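Local structure of sortase (Actinomyces oris, 2XWG) at residues Asp99-Arg104 against Pro115-Thr120; Arg123-Gly128 against Val147-Thr152; Glu184-Thr189 against Thr226-Pro231. The protein probably acts as a class C sortase in fimbrial assembly, this chain being its calcium-bound catalytic domain. One frame throughout, in Å; residues are numbered along the deposited sequence.

Interaction 1: Asp99-Arg104 against Pro115-Thr120. With CA (calcium ion), chain F.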
ATOM      1  N   ASP A  99      -1.605 -16.114  -5.814  1.00 54.01           N
ATOM      2  CA  ASP A  99      -0.520 -15.809  -6.754  1.00 51.53           C
ATOM      3  C   ASP A  99       0.647 -15.190  -5.999  1.00 52.03           C
ATOM      4  O   ASP A  99       0.519 -14.781  -4.834  1.00 51.41           O
ATOM      5  CB  ASP A  99      -0.973 -14.813  -7.825  1.00 54.98           C
ATOM      6  CG  ASP A  99      -2.099 -15.345  -8.695  1.00 63.37           C
ATOM      7  OD1 ASP A  99      -1.991 -16.510  -9.159  1.00 65.35           O
ATOM      8  OD2 ASP A  99      -3.088 -14.591  -8.915  1.00 59.46           O
ATOM      9  N   PRO A 100       1.806 -15.105  -6.655  1.00 50.71           N
ATOM     10  CA  PRO A 100       2.943 -14.512  -5.937  1.00 44.52           C
ATOM     11  C   PRO A 100       2.772 -12.995  -5.828  1.00 39.96           C
ATOM     12  O   PRO A 100       3.368 -12.353  -4.975  1.00 35.55           O
ATOM     13  CB  PRO A 100       4.144 -14.886  -6.808  1.00 45.06           C
ATOM     14  CG  PRO A 100       3.646 -16.062  -7.659  1.00 53.67           C
ATOM     15  CD  PRO A 100       2.203 -15.728  -7.926  1.00 49.63           C
ATOM     16  N   VAL A 101       1.933 -12.438  -6.692  1.00 40.68           N
ATOM     17  CA  VAL A 101       1.559 -11.030  -6.627  1.00 33.24           C
ATOM     18  C   VAL A 101       0.327 -10.853  -5.748  1.00 32.79           C
ATOM     19  O   VAL A 101      -0.691 -11.467  -5.997  1.00 42.20           O
ATOM     20  CB  VAL A 101       1.246 -10.519  -8.017  1.00 29.14           C
ATOM     21  CG1 VAL A 101       0.655  -9.144  -7.951  1.00 27.72           C
ATOM     22  CG2 VAL A 101       2.508 -10.528  -8.863  1.00 27.86           C
ATOM     23  N   MET A 102       0.409 -10.028  -4.710  1.00 30.68           N
ATOM     24  CA  MET A 102      -0.746  -9.809  -3.850  1.00 27.15           C
ATOM     25  C   MET A 102      -1.855  -9.026  -4.576  1.00 31.96           C
ATOM     26  O   MET A 102      -3.046  -9.360  -4.485  1.00 32.66           O
ATOM     27  CB  MET A 102      -0.312  -9.127  -2.554  1.00 30.12           C
ATOM     28  CG  MET A 102      -1.378  -8.278  -1.893  1.00 29.51           C
ATOM     29  SD  MET A 102      -0.860  -7.497  -0.342  1.00 39.42           S
ATOM     30  CE  MET A 102       0.300  -8.663   0.317  1.00 34.11           C
ATOM     31  N   ALA A 103      -1.464  -8.005  -5.333  1.00 29.58           N
ATOM     32  CA  ALA A 103      -2.424  -7.147  -6.035  1.00 26.46           C
ATOM     33  C   ALA A 103      -1.697  -6.308  -7.088  1.00 26.14           C
ATOM     34  O   ALA A 103      -0.468  -6.380  -7.222  1.00 21.37           O
ATOM     35  CB  ALA A 103      -3.153  -6.242  -5.056  1.00 22.01           C
ATOM     36  N   ARG A 104      -2.454  -5.508  -7.828  1.00 31.23           N
ATOM     37  CA  ARG A 104      -1.872  -4.651  -8.857  1.00 29.96           C
ATOM     38  C   ARG A 104      -2.399  -3.241  -8.744  1.00 31.55           C
ATOM     39  O   ARG A 104      -3.583  -3.055  -8.450  1.00 33.29           O
ATOM     40  CB  ARG A 104      -2.248  -5.153 -10.237  1.00 29.45           C
ATOM     41  CG  ARG A 104      -1.561  -6.387 -10.608  1.00 33.51           C
ATOM     42  CD  ARG A 104      -1.277  -6.356 -12.068  1.00 37.24           C
ATOM     43  NE  ARG A 104       0.064  -6.872 -12.290  1.00 44.15           N
ATOM     44  CZ  ARG A 104       1.121  -6.145 -12.654  1.00 41.17           C
ATOM     45  NH1 ARG A 104       1.018  -4.822 -12.887  1.00 38.71           N
ATOM     46  NH2 ARG A 104       2.292  -6.766 -12.809  1.00 42.86           N
ATOM     47  N   PRO A 115       2.950  -4.443  -9.816  1.00 20.71           N
ATOM     48  CA  PRO A 115       2.530  -5.500  -8.906  1.00 19.81           C
ATOM     49  C   PRO A 115       2.793  -5.091  -7.481  1.00 25.83           C
ATOM     50  O   PRO A 115       3.709  -4.301  -7.257  1.00 29.78           O
ATOM     51  CB  PRO A 115       3.475  -6.640  -9.258  1.00 20.70           C
ATOM     52  CG  PRO A 115       4.704  -5.959  -9.692  1.00 22.70           C
ATOM     53  CD  PRO A 115       4.206  -4.803 -10.492  1.00 23.09           C
ATOM     54  N   ILE A 116       2.012  -5.628  -6.542  1.00 27.29           N
ATOM     55  CA  ILE A 116       2.130  -5.344  -5.116  1.00 24.42           C
ATOM     56  C   ILE A 116       2.473  -6.648  -4.403  1.00 27.19           C
ATOM     57  O   ILE A 116       1.856  -7.675  -4.656  1.00 27.65           O
ATOM     58  CB  ILE A 116       0.800  -4.843  -4.579  1.00 24.74           C
ATOM     59  CG1 ILE A 116       0.449  -3.517  -5.233  1.00 24.77           C
ATOM     60  CG2 ILE A 116       0.847  -4.695  -3.093  1.00 25.11           C
ATOM     61  CD1 ILE A 116      -0.948  -3.052  -4.963  1.00 25.57           C
ATOM     62  N   TYR A 117       3.464  -6.609  -3.524  1.00 26.77           N
ATOM     63  CA  TYR A 117       3.897  -7.792  -2.807  1.00 25.12           C
ATOM     64  C   TYR A 117       3.805  -7.556  -1.312  1.00 30.17           C
ATOM     65  O   TYR A 117       3.758  -6.404  -0.853  1.00 30.18           O
ATOM     66  CB  TYR A 117       5.349  -8.131  -3.145  1.00 28.18           C
ATOM     67  CG  TYR A 117       5.615  -8.416  -4.602  1.00 27.66           C
ATOM     68  CD1 TYR A 117       5.286  -9.636  -5.157  1.00 21.80           C
ATOM     69  CD2 TYR A 117       6.214  -7.462  -5.422  1.00 24.71           C
ATOM     70  CE1 TYR A 117       5.543  -9.910  -6.488  1.00 21.78           C
ATOM     71  CE2 TYR A 117       6.462  -7.723  -6.757  1.00 24.72           C
ATOM     72  CZ  TYR A 117       6.125  -8.959  -7.283  1.00 25.37           C
ATOM     73  OH  TYR A 117       6.367  -9.233  -8.616  1.00 24.74           O
ATOM     74  N   HIS A 118       3.782  -8.654  -0.561  1.00 30.68           N
ATOM     75  CA  HIS A 118       3.808  -8.613   0.898  1.00 32.40           C
ATOM     76  C   HIS A 118       5.090  -7.953   1.375  1.00 29.52           C
ATOM     77  O   HIS A 118       6.167  -8.307   0.917  1.00 33.87           O
ATOM     78  CB  HIS A 118       3.808 -10.037   1.460  1.00 30.72           C
ATOM     79  CG  HIS A 118       2.504 -10.759   1.325  1.00 35.89           C
ATOM     80  ND1 HIS A 118       2.154 -11.456   0.188  1.00 34.14           N
ATOM     81  CD2 HIS A 118       1.482 -10.925   2.200  1.00 34.16           C
ATOM     82  CE1 HIS A 118       0.962 -11.996   0.361  1.00 36.44           C
ATOM     83  NE2 HIS A 118       0.530 -11.684   1.571  1.00 37.24           N
ATOM     84  N   GLY A 119       4.979  -7.030   2.320  1.00 32.32           N
ATOM     85  CA  GLY A 119       6.137  -6.493   3.023  1.00 33.37           C
ATOM     86  C   GLY A 119       6.889  -5.353   2.346  1.00 33.54           C
ATOM     87  O   GLY A 119       6.602  -4.993   1.195  1.00 27.94           O
ATOM     88  N   THR A 120       7.873  -4.797   3.054  1.00 26.65           N
ATOM     89  CA  THR A 120       8.613  -3.665   2.528  1.00 28.25           C
ATOM     90  C   THR A 120      10.117  -3.815   2.737  1.00 31.83           C
ATOM     91  O   THR A 120      10.852  -2.836   2.875  1.00 28.25           O
ATOM     92  CB  THR A 120       8.122  -2.337   3.149  1.00 29.25           C
ATOM     93  OG1 THR A 120       8.196  -2.432   4.576  1.00 32.20           O
ATOM     94  CG2 THR A 120       6.689  -2.070   2.759  1.00 26.70           C
TER
HETATM   95 CA    CA F1286      10.686  -2.221   5.715  1.00 44.82          CA
HETATM   96  O   HOH W   1      10.779  -4.808   6.898  1.00 41.66           O
HETATM   97  O   HOH W   2      10.212  -1.006   8.225  1.00 45.45           O

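Interaction 2: Arg123-Gly128 against Val147-Thr152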
ATOM      1  N   ARG A 123      14.520  -6.098  -0.733  1.00 40.68           N
ATOM      2  CA  ARG A 123      14.407  -6.921  -1.931  1.00 40.25           C
ATOM      3  C   ARG A 123      13.045  -6.698  -2.578  1.00 38.83           C
ATOM      4  O   ARG A 123      12.941  -6.577  -3.802  1.00 40.73           O
ATOM      5  CB  ARG A 123      14.568  -8.427  -1.622  1.00 47.59           C
ATOM      6  CG  ARG A 123      15.983  -8.914  -1.288  1.00 58.36           C
ATOM      7  CD  ARG A 123      16.026  -9.577   0.108  1.00 65.81           C
ATOM      8  NE  ARG A 123      15.758  -8.588   1.161  1.00 66.70           N
ATOM      9  CZ  ARG A 123      16.697  -8.024   1.926  1.00 63.58           C
ATOM     10  NH1 ARG A 123      17.980  -8.372   1.784  1.00 59.11           N
ATOM     11  NH2 ARG A 123      16.349  -7.124   2.843  1.00 58.32           N
ATOM     12  N   THR A 124      12.000  -6.668  -1.754  1.00 33.15           N
ATOM     13  CA  THR A 124      10.624  -6.492  -2.237  1.00 31.31           C
ATOM     14  C   THR A 124      10.428  -5.183  -2.990  1.00 27.89           C
ATOM     15  O   THR A 124       9.852  -5.179  -4.071  1.00 25.24           O
ATOM     16  CB  THR A 124       9.632  -6.510  -1.083  1.00 29.56           C
ATOM     17  OG1 THR A 124       9.635  -7.805  -0.492  1.00 32.26           O
ATOM     18  CG2 THR A 124       8.252  -6.198  -1.565  1.00 29.06           C
ATOM     19  N   LEU A 125      10.929  -4.082  -2.430  1.00 23.86           N
ATOM     20  CA  LEU A 125      10.760  -2.774  -3.075  1.00 26.73           C
ATOM     21  C   LEU A 125      11.613  -2.607  -4.339  1.00 23.80           C
ATOM     22  O   LEU A 125      11.382  -1.694  -5.123  1.00 24.58           O
ATOM     23  CB  LEU A 125      11.008  -1.610  -2.099  1.00 24.60           C
ATOM     24  CG  LEU A 125      10.143  -1.543  -0.848  1.00 22.40           C
ATOM     25  CD1 LEU A 125      10.211  -0.157  -0.225  1.00 25.92           C
ATOM     26  CD2 LEU A 125       8.761  -1.848  -1.223  1.00 21.78           C
ATOM     27  N   THR A 126      12.601  -3.470  -4.524  1.00 24.73           N
ATOM     28  CA  THR A 126      13.321  -3.549  -5.794  1.00 25.88           C
ATOM     29  C   THR A 126      12.470  -4.254  -6.858  1.00 28.36           C
ATOM     30  O   THR A 126      12.653  -4.039  -8.055  1.00 29.23           O
ATOM     31  CB  THR A 126      14.661  -4.280  -5.603  1.00 27.69           C
ATOM     32  OG1 THR A 126      15.636  -3.341  -5.111  1.00 33.89           O
ATOM     33  CG2 THR A 126      15.156  -4.853  -6.896  1.00 28.39           C
ATOM     34  N   GLU A 127      11.528  -5.082  -6.407  1.00 33.82           N
ATOM     35  CA  GLU A 127      10.703  -5.898  -7.289  1.00 34.97           C
ATOM     36  C   GLU A 127       9.347  -5.272  -7.662  1.00 34.53           C
ATOM     37  O   GLU A 127       8.772  -5.619  -8.698  1.00 37.80           O
ATOM     38  CB  GLU A 127      10.491  -7.302  -6.694  1.00 36.98           C
ATOM     39  CG  GLU A 127      11.703  -8.232  -6.815  1.00 43.21           C
ATOM     40  CD  GLU A 127      12.328  -8.189  -8.218  1.00 57.09           C
ATOM     41  OE1 GLU A 127      11.655  -8.641  -9.190  1.00 59.91           O
ATOM     42  OE2 GLU A 127      13.482  -7.683  -8.349  1.00 56.73           O
ATOM     43  N   GLY A 128       8.828  -4.375  -6.824  1.00 30.08           N
ATOM     44  CA  GLY A 128       7.596  -3.664  -7.135  1.00 25.96           C
ATOM     45  C   GLY A 128       7.096  -2.802  -5.992  1.00 27.39           C
ATOM     46  O   GLY A 128       7.867  -2.288  -5.207  1.00 27.10           O
ATOM     47  N   VAL A 147      -1.722   0.700   3.106  1.00 36.48           N
ATOM     48  CA  VAL A 147      -0.593   1.572   2.802  1.00 32.95           C
ATOM     49  C   VAL A 147       0.359   0.895   1.828  1.00 33.81           C
ATOM     50  O   VAL A 147       0.915  -0.158   2.145  1.00 33.06           O
ATOM     51  CB  VAL A 147       0.172   1.913   4.067  1.00 34.39           C
ATOM     52  CG1 VAL A 147       1.464   2.624   3.713  1.00 33.33           C
ATOM     53  CG2 VAL A 147      -0.684   2.785   4.964  1.00 36.72           C
ATOM     54  N   LEU A 148       0.525   1.487   0.641  1.00 32.10           N
ATOM     55  CA  LEU A 148       1.340   0.888  -0.423  1.00 28.40           C
ATOM     56  C   LEU A 148       2.600   1.722  -0.630  1.00 31.65           C
ATOM     57  O   LEU A 148       2.512   2.939  -0.826  1.00 30.57           O
ATOM     58  CB  LEU A 148       0.555   0.791  -1.735  1.00 22.63           C
ATOM     59  CG  LEU A 148      -0.789   0.096  -1.639  1.00 22.95           C
ATOM     60  CD1 LEU A 148      -1.338  -0.049  -2.991  1.00 21.10           C
ATOM     61  CD2 LEU A 148      -0.613  -1.267  -1.009  1.00 23.26           C
ATOM     62  N   THR A 149       3.748   1.042  -0.619  1.00 30.13           N
ATOM     63  CA  THR A 149       5.075   1.646  -0.546  1.00 29.48           C
ATOM     64  C   THR A 149       5.870   1.479  -1.834  1.00 31.98           C
ATOM     65  O   THR A 149       5.875   0.390  -2.408  1.00 33.38           O
ATOM     66  CB  THR A 149       5.880   0.943   0.541  1.00 28.85           C
ATOM     67  OG1 THR A 149       5.057   0.779   1.702  1.00 32.41           O
ATOM     68  CG2 THR A 149       7.060   1.765   0.908  1.00 34.41           C
ATOM     69  N   GLY A 150       6.568   2.532  -2.267  1.00 23.84           N
ATOM     70  CA  GLY A 150       7.339   2.487  -3.493  1.00 21.98           C
ATOM     71  C   GLY A 150       8.493   3.477  -3.503  1.00 26.20           C
ATOM     72  O   GLY A 150       8.339   4.605  -3.081  1.00 29.79           O
ATOM     73  N   HIS A 151       9.647   3.053  -4.008  1.00 27.02           N
ATOM     74  CA  HIS A 151      10.843   3.883  -4.074  1.00 22.35           C
ATOM     75  C   HIS A 151      10.621   5.122  -4.903  1.00 25.14           C
ATOM     76  O   HIS A 151       9.752   5.161  -5.763  1.00 25.89           O
ATOM     77  CB  HIS A 151      11.992   3.114  -4.724  1.00 23.95           C
ATOM     78  CG  HIS A 151      12.724   2.187  -3.799  1.00 24.32           C
ATOM     79  ND1 HIS A 151      13.041   2.518  -2.501  1.00 25.80           N
ATOM     80  CD2 HIS A 151      13.220   0.941  -3.997  1.00 26.86           C
ATOM     81  CE1 HIS A 151      13.700   1.523  -1.935  1.00 23.68           C
ATOM     82  NE2 HIS A 151      13.819   0.551  -2.822  1.00 26.05           N
ATOM     83  N   THR A 152      11.401   6.151  -4.593  1.00 27.54           N
ATOM     84  CA  THR A 152      11.725   7.222  -5.518  1.00 25.71           C
ATOM     85  C   THR A 152      13.241   7.190  -5.617  1.00 27.17           C
ATOM     86  O   THR A 152      13.921   7.052  -4.587  1.00 25.24           O
ATOM     87  CB  THR A 152      11.318   8.592  -4.966  1.00 28.30           C
ATOM     88  OG1 THR A 152       9.905   8.772  -5.087  1.00 30.02           O
ATOM     89  CG2 THR A 152      11.982   9.670  -5.748  1.00 32.67           C
TER
HETATM   90  O   HOH W   3       9.606   0.142  -5.170  1.00 27.30           O
HETATM   91  O   HOH W   4      14.960  -1.745  -2.628  1.00 34.06           O

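Interaction 3: Glu184-Thr189 against Thr226-Pro231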
ATOM      1  N   GLU A 184     -10.010   7.808  -5.274  1.00 39.05           N
ATOM      2  CA  GLU A 184      -9.778   9.166  -5.746  1.00 42.27           C
ATOM      3  C   GLU A 184      -8.892   9.887  -4.724  1.00 44.35           C
ATOM      4  O   GLU A 184      -9.126   9.786  -3.520  1.00 42.89           O
ATOM      5  CB  GLU A 184     -11.110   9.895  -5.952  1.00 47.14           C
ATOM      6  CG  GLU A 184     -10.967  11.359  -6.382  1.00 56.72           C
ATOM      7  CD  GLU A 184     -12.311  12.100  -6.491  1.00 67.76           C
ATOM      8  OE1 GLU A 184     -13.126  12.017  -5.536  1.00 68.92           O
ATOM      9  OE2 GLU A 184     -12.546  12.767  -7.532  1.00 63.76           O
ATOM     10  N   VAL A 185      -7.861  10.587  -5.196  1.00 37.94           N
ATOM     11  CA  VAL A 185      -6.907  11.248  -4.301  1.00 36.07           C
ATOM     12  C   VAL A 185      -7.550  12.439  -3.598  1.00 41.58           C
ATOM     13  O   VAL A 185      -8.084  13.340  -4.246  1.00 41.77           O
ATOM     14  CB  VAL A 185      -5.679  11.742  -5.069  1.00 37.25           C
ATOM     15  CG1 VAL A 185      -4.759  12.543  -4.161  1.00 35.26           C
ATOM     16  CG2 VAL A 185      -4.949  10.581  -5.697  1.00 30.30           C
ATOM     17  N   ASN A 186      -7.507  12.456  -2.274  1.00 41.85           N
ATOM     18  CA  ASN A 186      -8.122  13.563  -1.562  1.00 47.71           C
ATOM     19  C   ASN A 186      -7.265  14.121  -0.430  1.00 54.26           C
ATOM     20  O   ASN A 186      -7.765  14.850   0.427  1.00 58.34           O
ATOM     21  CB  ASN A 186      -9.506  13.179  -1.043  1.00 45.88           C
ATOM     22  CG  ASN A 186      -9.442  12.227   0.139  1.00 51.25           C
ATOM     23  OD1 ASN A 186      -8.368  11.978   0.711  1.00 48.78           O
ATOM     24  ND2 ASN A 186     -10.602  11.702   0.529  1.00 47.16           N
ATOM     25  N   ASP A 187      -5.979  13.784  -0.427  1.00 54.48           N
ATOM     26  CA  ASP A 187      -5.065  14.336   0.562  1.00 56.70           C
ATOM     27  C   ASP A 187      -3.613  14.067   0.183  1.00 57.92           C
ATOM     28  O   ASP A 187      -3.202  12.925  -0.002  1.00 53.72           O
ATOM     29  CB  ASP A 187      -5.382  13.781   1.957  1.00 63.56           C
ATOM     30  CG  ASP A 187      -4.771  14.616   3.092  1.00 71.58           C
ATOM     31  OD1 ASP A 187      -4.379  15.792   2.857  1.00 69.06           O
ATOM     32  OD2 ASP A 187      -4.709  14.085   4.232  1.00 73.19           O
ATOM     33  N   ILE A 188      -2.839  15.139   0.065  1.00 61.80           N
ATOM     34  CA  ILE A 188      -1.421  15.036  -0.246  1.00 55.69           C
ATOM     35  C   ILE A 188      -0.652  15.820   0.794  1.00 53.15           C
ATOM     36  O   ILE A 188      -1.100  16.868   1.246  1.00 61.85           O
ATOM     37  CB  ILE A 188      -1.132  15.554  -1.653  1.00 52.60           C
ATOM     38  CG1 ILE A 188      -2.122  14.906  -2.634  1.00 50.00           C
ATOM     39  CG2 ILE A 188       0.314  15.288  -2.025  1.00 48.94           C
ATOM     40  CD1 ILE A 188      -1.773  15.081  -4.088  1.00 48.62           C
ATOM     41  N   THR A 189       0.508  15.309   1.174  1.00 59.08           N
ATOM     42  CA  THR A 189       1.128  15.713   2.423  1.00 59.75           C
ATOM     43  C   THR A 189       2.568  15.242   2.505  1.00 57.72           C
ATOM     44  O   THR A 189       2.832  14.061   2.314  1.00 56.75           O
ATOM     45  CB  THR A 189       0.387  15.063   3.599  1.00 62.72           C
ATOM     46  OG1 THR A 189      -0.876  15.711   3.784  1.00 69.98           O
ATOM     47  CG2 THR A 189       1.208  15.187   4.867  1.00 64.38           C
ATOM     48  N   THR A 226      -3.063  10.104  -0.377  1.00 40.59           N
ATOM     49  CA  THR A 226      -4.134   9.278   0.146  1.00 40.88           C
ATOM     50  C   THR A 226      -5.301   9.333  -0.821  1.00 42.73           C
ATOM     51  O   THR A 226      -5.666  10.409  -1.293  1.00 45.02           O
ATOM     52  CB  THR A 226      -4.601   9.761   1.537  1.00 44.66           C
ATOM     53  OG1 THR A 226      -3.498   9.769   2.462  1.00 47.19           O
ATOM     54  CG2 THR A 226      -5.714   8.864   2.075  1.00 39.49           C
ATOM     55  N   GLY A 227      -5.872   8.177  -1.138  1.00 34.04           N
ATOM     56  CA  GLY A 227      -7.067   8.137  -1.964  1.00 33.42           C
ATOM     57  C   GLY A 227      -8.208   7.544  -1.160  1.00 35.61           C
ATOM     58  O   GLY A 227      -7.972   6.761  -0.232  1.00 35.41           O
ATOM     59  N   GLU A 228      -9.440   7.913  -1.505  1.00 38.55           N
ATOM     60  CA  GLU A 228     -10.604   7.355  -0.837  1.00 39.61           C
ATOM     61  C   GLU A 228     -11.465   6.577  -1.822  1.00 42.73           C
ATOM     62  O   GLU A 228     -11.649   6.994  -2.969  1.00 45.61           O
ATOM     63  CB  GLU A 228     -11.425   8.438  -0.149  1.00 41.61           C
ATOM     64  CG  GLU A 228     -12.493   7.872   0.791  1.00 50.70           C
ATOM     65  CD  GLU A 228     -12.842   8.834   1.931  1.00 57.84           C
ATOM     66  OE1 GLU A 228     -12.380  10.000   1.901  1.00 54.29           O
ATOM     67  OE2 GLU A 228     -13.568   8.420   2.860  1.00 56.78           O
ATOM     68  N   ARG A 229     -11.977   5.437  -1.375  1.00 38.90           N
ATOM     69  CA  ARG A 229     -12.773   4.574  -2.223  1.00 41.29           C
ATOM     70  C   ARG A 229     -13.889   5.373  -2.892  1.00 46.48           C
ATOM     71  O   ARG A 229     -14.582   6.139  -2.240  1.00 50.86           O
ATOM     72  CB  ARG A 229     -13.357   3.427  -1.390  1.00 40.88           C
ATOM     73  CG  ARG A 229     -14.177   2.402  -2.181  1.00 42.94           C
ATOM     74  CD  ARG A 229     -13.297   1.574  -3.110  1.00 40.42           C
ATOM     75  NE  ARG A 229     -14.035   0.508  -3.789  1.00 38.62           N
ATOM     76  CZ  ARG A 229     -14.243  -0.687  -3.242  1.00 41.83           C
ATOM     77  NH1 ARG A 229     -13.780  -0.934  -2.024  1.00 43.89           N
ATOM     78  NH2 ARG A 229     -14.912  -1.629  -3.891  1.00 38.61           N
ATOM     79  N   VAL A 230     -14.038   5.202  -4.199  1.00 43.78           N
ATOM     80  CA  VAL A 230     -15.126   5.796  -4.960  1.00 45.60           C
ATOM     81  C   VAL A 230     -15.860   4.695  -5.736  1.00 54.03           C
ATOM     82  O   VAL A 230     -15.224   3.891  -6.426  1.00 50.81           O
ATOM     83  CB  VAL A 230     -14.605   6.809  -5.988  1.00 44.60           C
ATOM     84  CG1 VAL A 230     -15.614   6.952  -7.119  1.00 49.16           C
ATOM     85  CG2 VAL A 230     -14.322   8.161  -5.327  1.00 46.48           C
ATOM     86  N   PRO A 231     -17.199   4.633  -5.622  1.00 76.32           N
ATOM     87  CA  PRO A 231     -17.883   3.645  -6.475  1.00 78.74           C
ATOM     88  C   PRO A 231     -17.960   4.133  -7.923  1.00 75.05           C
ATOM     89  O   PRO A 231     -17.911   5.347  -8.173  1.00 71.60           O
ATOM     90  CB  PRO A 231     -19.281   3.528  -5.840  1.00 81.46           C
ATOM     91  CG  PRO A 231     -19.108   4.060  -4.416  1.00 85.53           C
ATOM     92  CD  PRO A 231     -18.087   5.169  -4.573  1.00 77.56           C
TER
HETATM   93  O   HOH W   5      -2.123  12.294   3.095  1.00 47.05           O

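Interaction 1: Asp99-Arg104 against Pro115-Thr120
Ala103 and Ile116 face each other on one side of a beta hairpin, strands 103-107 and 112-118 of the sortase sheet, where Ile116 CD1 packs 3.9 Å from Ala103 CB. Met102 joins them from the loop before the strand: its CG, anti to the backbone N (chi1 152°), carries the chain forward until SD lies 4.3 Å from Ile116 CG2. His131 of strand 129-131 touches both Met102 and Ile116, and Pro138 and Leu148 add further cover. The side of Pro115 is more open. There both Val101 methyls reach Pro115 CB, CG1 at 4.0 Å, and CG2 also approaches the Tyr117 ring obliquely, 3.9 Å from CE1. The same ring receives Pro100 O at its edge, near the ring plane. Backbone bonds tie the hairpin end together through a classic beta bulge, in which Met102 and Ala103 both oppose Ile116. Met102 N gives the shorter bond to Ile116 O, 2.8 Å long with a C=O...N angle of 169° but bent at the hydrogen; Ala103 N adds a weak one to the same oxygen. In return Ile116 N donates to Ala103 O at 2.7 Å. Toward solvent, the bent chain of Arg104 folds back so that one guanidinium face lies over the Pro115 backbone N, with NH2 3.6 Å from Pro115 CD. At the other end the Met102 methyl CE points at the face of the His118 imidazole with SD behind it, though its modelled closeness is doubtful; His118 NE2 is hydrogen-bonded to Glu95 O. Beyond the strand, Thr120 OG1 lies 2.7 Å from a calcium ion also bound by Pro77 O, Glu80 O and waters 1 and 2.

Interaction 2: Arg123-Gly128 against Val147-Thr152
Leu125 and His151 make a mostly buried helix-to-loop contact, apolar at its centre and bridged by water at its margin, where the short helix 122-127 lies against the chain leaving strand 144-149. No direct hydrogen bond crosses it. Leu125 makes the contact with two parts of its side chain. Its CB sits over one face of the His151 imidazole, a CH-pi contact 29° off the ring normal, with NE2 the nearest ring atom at 3.6 Å. At the branched end Leu125 CD1 covers the margin of the same ring face and touches Thr149 CG2 at 3.9 Å as the two side chains cross, while CD2 lies 3.8 Å from Thr149 O. His151 reaches back to the helix because its CG stands anti to the carbonyl carbon (chi1 -82°), which also brings CD2 within 3.4 Å of Leu125 O. Water 3 holds the backbones together with three bonds. It donates to Leu125 O at 2.6 Å and to Gly128 O, just past the helix, and accepts from His151 N at 3.1 Å, so polar groups of helix end and loop share one molecule. A second bridge runs along the outer side, where water 4 lies in the plane of the imidazole at its edge, 2.6 Å from His151 NE2, and also bonds to Thr126 OG1. Trp78 meets the His151 ring as well, its plane inclined at about 45°, consistent with the lid that covers the active site in pilin-type sortases. His151 is the predicted proton donor/acceptor, its side chain about 6 Å from that of Cys213, the predicted acyl-thioester residue, consistent with the histidine-cysteine pair of the sortase active site, which in the family also includes an arginine.

Interaction 3: Glu184-Thr189 against Thr226-Pro231
A classic beta bulge interrupts the antiparallel pairing of strands 179-191 and 221-229, Asn186 and Asp187 both lying opposite Thr226. Asn186 N makes the strong bond to Thr226 O, 2.9 Å long and in the carbonyl plane, while Asp187 N adds a weak one to that oxygen. On one side of the bulge Thr226 N donates to Asp187 O at 2.8 Å. On the other, Glu184 and Glu228 form a hydrogen-bonded pair: Glu184 N donates to Glu228 O at 2.9 Å and Glu228 N to Glu184 O at 2.8 Å. Between this pair and the bulge, Val185 and Gly227 are a close non-hydrogen-bonded pair, CA to CA 3.9 Å. Both strands belong to the closed sheet of the sortase fold, here away from the predicted active site and the calcium sites. At the bulge the Asn186 side chain crosses that of Glu228 obliquely: with CG between the backbone N and the carbonyl carbon (chi1 73°), ND2 comes 2.8 Å from Glu228 OE1. That bond is weak and bent, the amide standing 88° from the carboxylate plane, and the stronger partner of OE1 is Arg205, through a salt bridge. Without this amide, as with an alanine here, Glu228 OE1 would probably lose its weak cross-strand donor and the carboxylate be freer to turn, though the Arg205 salt bridge could remain. Beyond the Glu184-Glu228 pair, Glu184 CB rests 3.7 Å from Val230 CG2.

How the interactions relate
All three contacts reach one sheet and follow each other along the chain. Interactions 1 and 2 are neighbours, centres 10 Å apart, since strand 112-118 runs on into helix 122-127. They touch: Gly119 O lies 3.4 Å from Thr124 CG2, Thr120 CG2 3.4 Å from Thr149 OG1, and Ile116 CD1 3.6 Å from Leu148 CD1. Leu125, which packs on the predicted catalytic His151, is about 6 Å from the calcium ion held by Thr120, so it lies between metal site and active site. Interaction 3 lies across the centre of the chain, about 21 Å from interaction 1 and 20 Å from interaction 2 between centres, and touches neither.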